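Local coordinates for Wnt inhibitor of Dorsal protein (Drosophila melanogaster, PDB 4KRR) that probably acts as a secreted Wnt-family ligand for frizzled receptors, represented here by its N-terminal domain and linker, at residues P5-E9 / Q103-F108; H117-V121 / I189-V195. All coordinates share one frame; numbering follows the deposited sequence.

Contact 1 of 2, residues P5-E9 / Q103-F108; sequences PLSWE and QYEKHF
The indole of Trp8 and the imidazole of His107 lie face to face: the five-membered ring of Trp8 and the His107 ring have centroids 3.6 Å apart and planes only 5° from parallel. The two side chains run past each other in opposite directions, and two CH-pi contacts show the overlap. His107 CB sits over the six-membered ring of Trp8, 3.9 Å from its centroid, while Trp8 CB lies over the imidazole. His107 reaches this position with CG anti to its backbone N (chi1 -172°), which lays the imidazole along the indole.

Phe108, the first residue to leave helix 97-107, completes the aromatic cluster in another orientation. Its edge is turned toward the face of Trp8 in an offset edge-to-face pair, planes at 85°, with Phe108 CE2 3.9 Å from Trp8 CZ3. Leu6 covers the indole face opposite His107, its CG 4.1 Å above the plane, so Trp8 is sandwiched between the Leu6 side chain, offset toward the rim, and the imidazole. Leu6 CD2 also meets Gln103 OE1 at 3.4 Å, and Trp8 CZ2 approaches Gln103 O at 3.3 Å.

Leu70 of helix 53-75 touches both Leu6 and Trp8, tying the cluster to a third helix. The start of helix 8-26 is thus joined to the end of helix 97-107 by dispersion and ring stacking; were His107 protonated, the parallel stack would probably gain some cation-pi character.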
loop_
_atom_site.group_PDB
_atom_site.type_symbol
_atom_site.label_atom_id
_atom_site.label_comp_id
_atom_site.label_asym_id
_atom_site.label_seq_id
_atom_site.Cartn_x
_atom_site.Cartn_y
_atom_site.Cartn_z
ATOM N N PRO A 5 -12.652 13.431 12.479
ATOM C CA PRO A 5 -13.448 13.200 11.267
ATOM C C PRO A 5 -12.561 12.922 10.051
ATOM O O PRO A 5 -11.612 13.666 9.795
ATOM C CB PRO A 5 -14.234 14.509 11.097
ATOM C CG PRO A 5 -13.452 15.534 11.853
ATOM C CD PRO A 5 -12.795 14.803 12.995
ATOM N N LEU A 6 -12.866 11.846 9.331
ATOM C CA LEU A 6 -12.047 11.399 8.213
ATOM C C LEU A 6 -11.966 12.417 7.077
ATOM O O LEU A 6 -12.986 12.836 6.532
ATOM C CB LEU A 6 -12.562 10.062 7.668
ATOM C CG LEU A 6 -11.969 9.588 6.342
ATOM C CD1 LEU A 6 -10.468 9.372 6.468
ATOM C CD2 LEU A 6 -12.662 8.315 5.886
ATOM N N SER A 7 -10.742 12.805 6.729
ATOM C CA SER A 7 -10.495 13.676 5.586
ATOM C C SER A 7 -9.626 12.951 4.568
ATOM O O SER A 7 -8.450 12.690 4.820
ATOM C CB SER A 7 -9.800 14.962 6.030
ATOM O OG SER A 7 -9.394 15.727 4.907
ATOM N N TRP A 8 -10.205 12.623 3.418
ATOM C CA TRP A 8 -9.472 11.896 2.388
ATOM C C TRP A 8 -8.368 12.740 1.759
ATOM O O TRP A 8 -7.407 12.203 1.211
ATOM C CB TRP A 8 -10.421 11.355 1.317
ATOM C CG TRP A 8 -11.109 10.090 1.733
ATOM C CD1 TRP A 8 -12.420 9.945 2.083
ATOM C CD2 TRP A 8 -10.513 8.792 1.856
ATOM N NE1 TRP A 8 -12.680 8.635 2.408
ATOM C CE2 TRP A 8 -11.526 7.907 2.279
ATOM C CE3 TRP A 8 -9.223 8.292 1.647
ATOM C CZ2 TRP A 8 -11.289 6.551 2.497
ATOM C CZ3 TRP A 8 -8.991 6.946 1.864
ATOM C CH2 TRP A 8 -10.018 6.091 2.285
ATOM N N GLU A 9 -8.506 14.057 1.850
ATOM C CA GLU A 9 -7.495 14.970 1.329
ATOM C C GLU A 9 -6.194 14.861 2.122
ATOM O O GLU A 9 -5.107 14.812 1.548
ATOM C CB GLU A 9 -8.012 16.409 1.354
ATOM C CG GLU A 9 -6.978 17.452 0.960
ATOM C CD GLU A 9 -7.550 18.857 0.929
ATOM O OE1 GLU A 9 -8.534 19.082 0.192
ATOM O OE2 GLU A 9 -7.019 19.735 1.642
ATOM N N GLN A 103 -12.690 0.863 3.612
ATOM C CA GLN A 103 -12.914 2.290 3.395
ATOM C C GLN A 103 -12.203 2.758 2.127
ATOM O O GLN A 103 -12.654 3.686 1.454
ATOM C CB GLN A 103 -12.452 3.112 4.601
ATOM C CG GLN A 103 -13.151 2.747 5.904
ATOM C CD GLN A 103 -13.275 3.921 6.857
ATOM O OE1 GLN A 103 -13.329 5.076 6.433
ATOM N NE2 GLN A 103 -13.326 3.629 8.152
ATOM N N TYR A 104 -11.091 2.105 1.805
ATOM C CA TYR A 104 -10.358 2.414 0.586
ATOM C C TYR A 104 -11.157 1.983 -0.638
ATOM O O TYR A 104 -11.274 2.733 -1.606
ATOM C CB TYR A 104 -8.983 1.736 0.588
ATOM C CG TYR A 104 -8.125 2.096 -0.610
ATOM C CD1 TYR A 104 -8.223 1.385 -1.801
ATOM C CD2 TYR A 104 -7.220 3.150 -0.550
ATOM C CE1 TYR A 104 -7.449 1.714 -2.897
ATOM C CE2 TYR A 104 -6.437 3.484 -1.644
ATOM C CZ TYR A 104 -6.559 2.762 -2.815
ATOM O OH TYR A 104 -5.789 3.084 -3.908
ATOM N N GLU A 105 -11.702 0.770 -0.590
ATOM C CA GLU A 105 -12.460 0.224 -1.713
ATOM C C GLU A 105 -13.797 0.943 -1.867
ATOM O O GLU A 105 -14.432 0.876 -2.917
ATOM C CB GLU A 105 -12.680 -1.282 -1.539
ATOM C CG GLU A 105 -13.233 -1.983 -2.777
ATOM C CD GLU A 105 -13.469 -3.464 -2.559
ATOM O OE1 GLU A 105 -13.217 -3.953 -1.437
ATOM O OE2 GLU A 105 -13.906 -4.143 -3.514
ATOM N N LYS A 106 -14.222 1.630 -0.812
ATOM C CA LYS A 106 -15.437 2.429 -0.866
ATOM C C LYS A 106 -15.160 3.748 -1.569
ATOM O O LYS A 106 -15.857 4.118 -2.513
ATOM C CB LYS A 106 -15.955 2.708 0.542
ATOM C CG LYS A 106 -17.329 2.134 0.836
ATOM C CD LYS A 106 -17.232 0.702 1.327
ATOM C CE LYS A 106 -18.508 0.287 2.043
ATOM N NZ LYS A 106 -18.358 -1.027 2.728
ATOM N N HIS A 107 -14.138 4.457 -1.096
ATOM C CA HIS A 107 -13.781 5.757 -1.649
ATOM C C HIS A 107 -13.306 5.599 -3.084
ATOM O O HIS A 107 -13.979 6.024 -4.023
ATOM C CB HIS A 107 -12.691 6.417 -0.803
ATOM C CG HIS A 107 -12.401 7.834 -1.188
ATOM N ND1 HIS A 107 -13.335 8.842 -1.078
ATOM C CD2 HIS A 107 -11.280 8.414 -1.679
ATOM C CE1 HIS A 107 -12.802 9.980 -1.487
ATOM N NE2 HIS A 107 -11.556 9.747 -1.858
ATOM N N PHE A 108 -12.142 4.983 -3.248
ATOM C CA PHE A 108 -11.640 4.658 -4.573
ATOM C C PHE A 108 -12.373 3.421 -5.062
ATOM O O PHE A 108 -12.980 2.706 -4.270
ATOM C CB PHE A 108 -10.132 4.420 -4.532
ATOM C CG PHE A 108 -9.362 5.546 -3.904
ATOM C CD1 PHE A 108 -8.954 6.632 -4.660
ATOM C CD2 PHE A 108 -9.052 5.522 -2.552
ATOM C CE1 PHE A 108 -8.248 7.672 -4.083
ATOM C CE2 PHE A 108 -8.346 6.559 -1.967
ATOM C CZ PHE A 108 -7.943 7.635 -2.733
#

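Contact 2 of 2, residues H117-V121 / I189-V195; sequences HNRRV and IPLDSLV
Asn118 OD1 accepts the backbone N-H of Val195 at 2.8 Å, on a lone pair and in the carbonyl plane. The other end of the same amide donates from ND2 to Val195 O at 2.9 Å, and this bond is almost straight (174° at the hydrogen), with the acceptor in the amide plane. One side chain therefore reads both the N-H and the C=O of a single residue, and the two bonds fix the amide's rotation. An alanine here would strip away both bonds and is likely to leave the peptide N-H and C=O of Val195 without these mates.

One residue earlier, His117 NE2 donates to Ser193 O at 2.9 Å, nearly in line with the carbonyl, although the bond bends to 143° at the hydrogen. With CG opposite the backbone N (chi1 172°) the imidazole reaches across to the loop, where Pro190 O lies at its edge and Ile189 CG2 comes within 3.5 Å of NE2. Val121 packs its CG1 against Leu194 CD2 at 3.7 Å, and the Leu191 side chain crosses that of Arg120 at about a right angle, its CD1 3.7 Å from Arg120 NE. A water donates to both Val121 O and Leu191 O.

The loop 189-195, with its type I turn from Pro190 to Ser193, thus docks on helix 113-127 largely through side chains recognising main chain. The His117 bond needs only a proton on NE2, so it is probably compatible with a neutral or a charged ring, while the Asn118 pair needs no charge.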
loop_
_atom_site.group_PDB
_atom_site.type_symbol
_atom_site.label_atom_id
_atom_site.label_comp_id
_atom_site.label_asym_id
_atom_site.label_seq_id
_atom_site.Cartn_x
_atom_site.Cartn_y
_atom_site.Cartn_z
ATOM N N HIS A 117 -7.081 -6.679 -9.954
ATOM C CA HIS A 117 -6.303 -7.773 -9.394
ATOM C C HIS A 117 -5.197 -7.253 -8.489
ATOM O O HIS A 117 -4.961 -7.796 -7.409
ATOM C CB HIS A 117 -5.693 -8.628 -10.503
ATOM C CG HIS A 117 -4.726 -9.655 -10.005
ATOM N ND1 HIS A 117 -5.129 -10.828 -9.405
ATOM C CD2 HIS A 117 -3.371 -9.678 -10.005
ATOM C CE1 HIS A 117 -4.065 -11.534 -9.062
ATOM N NE2 HIS A 117 -2.987 -10.860 -9.416
ATOM N N ASN A 118 -4.524 -6.198 -8.935
ATOM C CA ASN A 118 -3.395 -5.649 -8.194
ATOM C C ASN A 118 -3.812 -5.020 -6.871
ATOM O O ASN A 118 -3.069 -5.066 -5.896
ATOM C CB ASN A 118 -2.618 -4.645 -9.049
ATOM C CG ASN A 118 -1.868 -5.312 -10.188
ATOM O OD1 ASN A 118 -1.566 -6.505 -10.131
ATOM N ND2 ASN A 118 -1.561 -4.544 -11.228
ATOM N N ARG A 119 -5.004 -4.434 -6.835
ATOM C CA ARG A 119 -5.509 -3.878 -5.588
ATOM C C ARG A 119 -5.769 -4.992 -4.577
ATOM O O ARG A 119 -5.530 -4.824 -3.381
ATOM C CB ARG A 119 -6.765 -3.043 -5.830
ATOM C CG ARG A 119 -6.515 -1.825 -6.699
ATOM C CD ARG A 119 -7.748 -0.956 -6.810
ATOM N NE ARG A 119 -7.571 0.109 -7.791
ATOM C CZ ARG A 119 -8.493 1.022 -8.073
ATOM N NH1 ARG A 119 -9.657 0.998 -7.441
ATOM N NH2 ARG A 119 -8.255 1.957 -8.983
ATOM N N ARG A 120 -6.243 -6.134 -5.067
ATOM C CA ARG A 120 -6.398 -7.316 -4.225
ATOM C C ARG A 120 -5.043 -7.823 -3.732
ATOM O O ARG A 120 -4.919 -8.268 -2.592
ATOM C CB ARG A 120 -7.137 -8.430 -4.974
ATOM C CG ARG A 120 -8.629 -8.183 -5.136
ATOM C CD ARG A 120 -9.280 -9.238 -6.020
ATOM N NE ARG A 120 -9.010 -10.595 -5.553
ATOM C CZ ARG A 120 -9.735 -11.231 -4.638
ATOM N NH1 ARG A 120 -10.779 -10.634 -4.082
ATOM N NH2 ARG A 120 -9.415 -12.466 -4.276
ATOM N N VAL A 121 -4.033 -7.751 -4.595
ATOM C CA VAL A 121 -2.684 -8.181 -4.232
ATOM C C VAL A 121 -2.129 -7.314 -3.106
ATOM O O VAL A 121 -1.609 -7.824 -2.116
ATOM C CB VAL A 121 -1.724 -8.124 -5.439
ATOM C CG1 VAL A 121 -0.287 -8.406 -4.999
ATOM C CG2 VAL A 121 -2.162 -9.109 -6.513
ATOM N N ILE A 189 -4.942 -16.299 -11.132
ATOM C CA ILE A 189 -3.621 -15.728 -10.894
ATOM C C ILE A 189 -3.416 -15.570 -9.393
ATOM O O ILE A 189 -4.287 -15.039 -8.703
ATOM C CB ILE A 189 -3.462 -14.364 -11.595
ATOM C CG1 ILE A 189 -3.567 -14.534 -13.111
ATOM C CG2 ILE A 189 -2.131 -13.712 -11.224
ATOM C CD1 ILE A 189 -3.332 -13.260 -13.888
ATOM N N PRO A 190 -2.272 -16.053 -8.879
ATOM C CA PRO A 190 -1.957 -15.975 -7.446
ATOM C C PRO A 190 -2.072 -14.556 -6.895
ATOM O O PRO A 190 -1.729 -13.591 -7.580
ATOM C CB PRO A 190 -0.504 -16.468 -7.373
ATOM C CG PRO A 190 0.001 -16.449 -8.790
ATOM C CD PRO A 190 -1.198 -16.714 -9.636
ATOM N N LEU A 191 -2.554 -14.444 -5.662
ATOM C CA LEU A 191 -2.821 -13.148 -5.051
ATOM C C LEU A 191 -1.550 -12.461 -4.548
ATOM O O LEU A 191 -1.600 -11.336 -4.054
ATOM C CB LEU A 191 -3.827 -13.300 -3.908
ATOM C CG LEU A 191 -4.807 -12.144 -3.699
ATOM C CD1 LEU A 191 -5.649 -11.929 -4.949
ATOM C CD2 LEU A 191 -5.694 -12.407 -2.492
ATOM N N ASP A 192 -0.415 -13.141 -4.669
ATOM C CA ASP A 192 0.860 -12.556 -4.268
ATOM C C ASP A 192 1.679 -12.149 -5.489
ATOM O O ASP A 192 2.874 -11.871 -5.385
ATOM C CB ASP A 192 1.653 -13.522 -3.383
ATOM C CG ASP A 192 2.032 -14.800 -4.105
ATOM O OD1 ASP A 192 1.366 -15.143 -5.102
ATOM O OD2 ASP A 192 2.997 -15.464 -3.671
ATOM N N SER A 193 1.024 -12.117 -6.647
ATOM C CA SER A 193 1.670 -11.695 -7.885
ATOM C C SER A 193 0.974 -10.481 -8.489
ATOM O O SER A 193 -0.228 -10.512 -8.754
ATOM C CB SER A 193 1.692 -12.837 -8.904
ATOM O OG SER A 193 2.475 -13.926 -8.446
ATOM N N LEU A 194 1.732 -9.412 -8.699
ATOM C CA LEU A 194 1.231 -8.254 -9.424
ATOM C C LEU A 194 1.232 -8.570 -10.913
ATOM O O LEU A 194 2.040 -9.374 -11.383
ATOM C CB LEU A 194 2.107 -7.029 -9.156
ATOM C CG LEU A 194 2.123 -6.469 -7.733
ATOM C CD1 LEU A 194 3.249 -5.453 -7.577
ATOM C CD2 LEU A 194 0.781 -5.838 -7.396
ATOM N N VAL A 195 0.328 -7.942 -11.656
ATOM C CA VAL A 195 0.270 -8.151 -13.095
ATOM C C VAL A 195 0.334 -6.831 -13.852
ATOM O O VAL A 195 -0.121 -5.800 -13.361
ATOM C CB VAL A 195 -1.004 -8.926 -13.517
ATOM C CG1 VAL A 195 -1.003 -10.324 -12.914
ATOM C CG2 VAL A 195 -2.261 -8.163 -13.118
HETATM O O HOH W 1 -0.426 -10.192 -1.706
#

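In the fold
Both contacts fasten parts distant in sequence within the N-terminal domain-linker fragment: residues 5-9 and 103-108 in contact 1, 117-121 and 189-195 in contact 2. They lie in series along the chain, and the helices carrying their middle segments, 97-107 and 113-127, follow one another. Their centres are 22 Å apart, but their nearest atoms come within about 4 Å without touching. Helix 53-75 links them: Leu70 and Met63 meet side chains of contact 1, Val56 those of Asn118 and Leu194 in contact 2. Contact 1 is an aromatic surface contact, contact 2 more buried and hydrogen-bonded. The bound sodium ion, at a site formed by Cys74, Ile79 and Cys82, is about 9 Å from the Leu6 side chain.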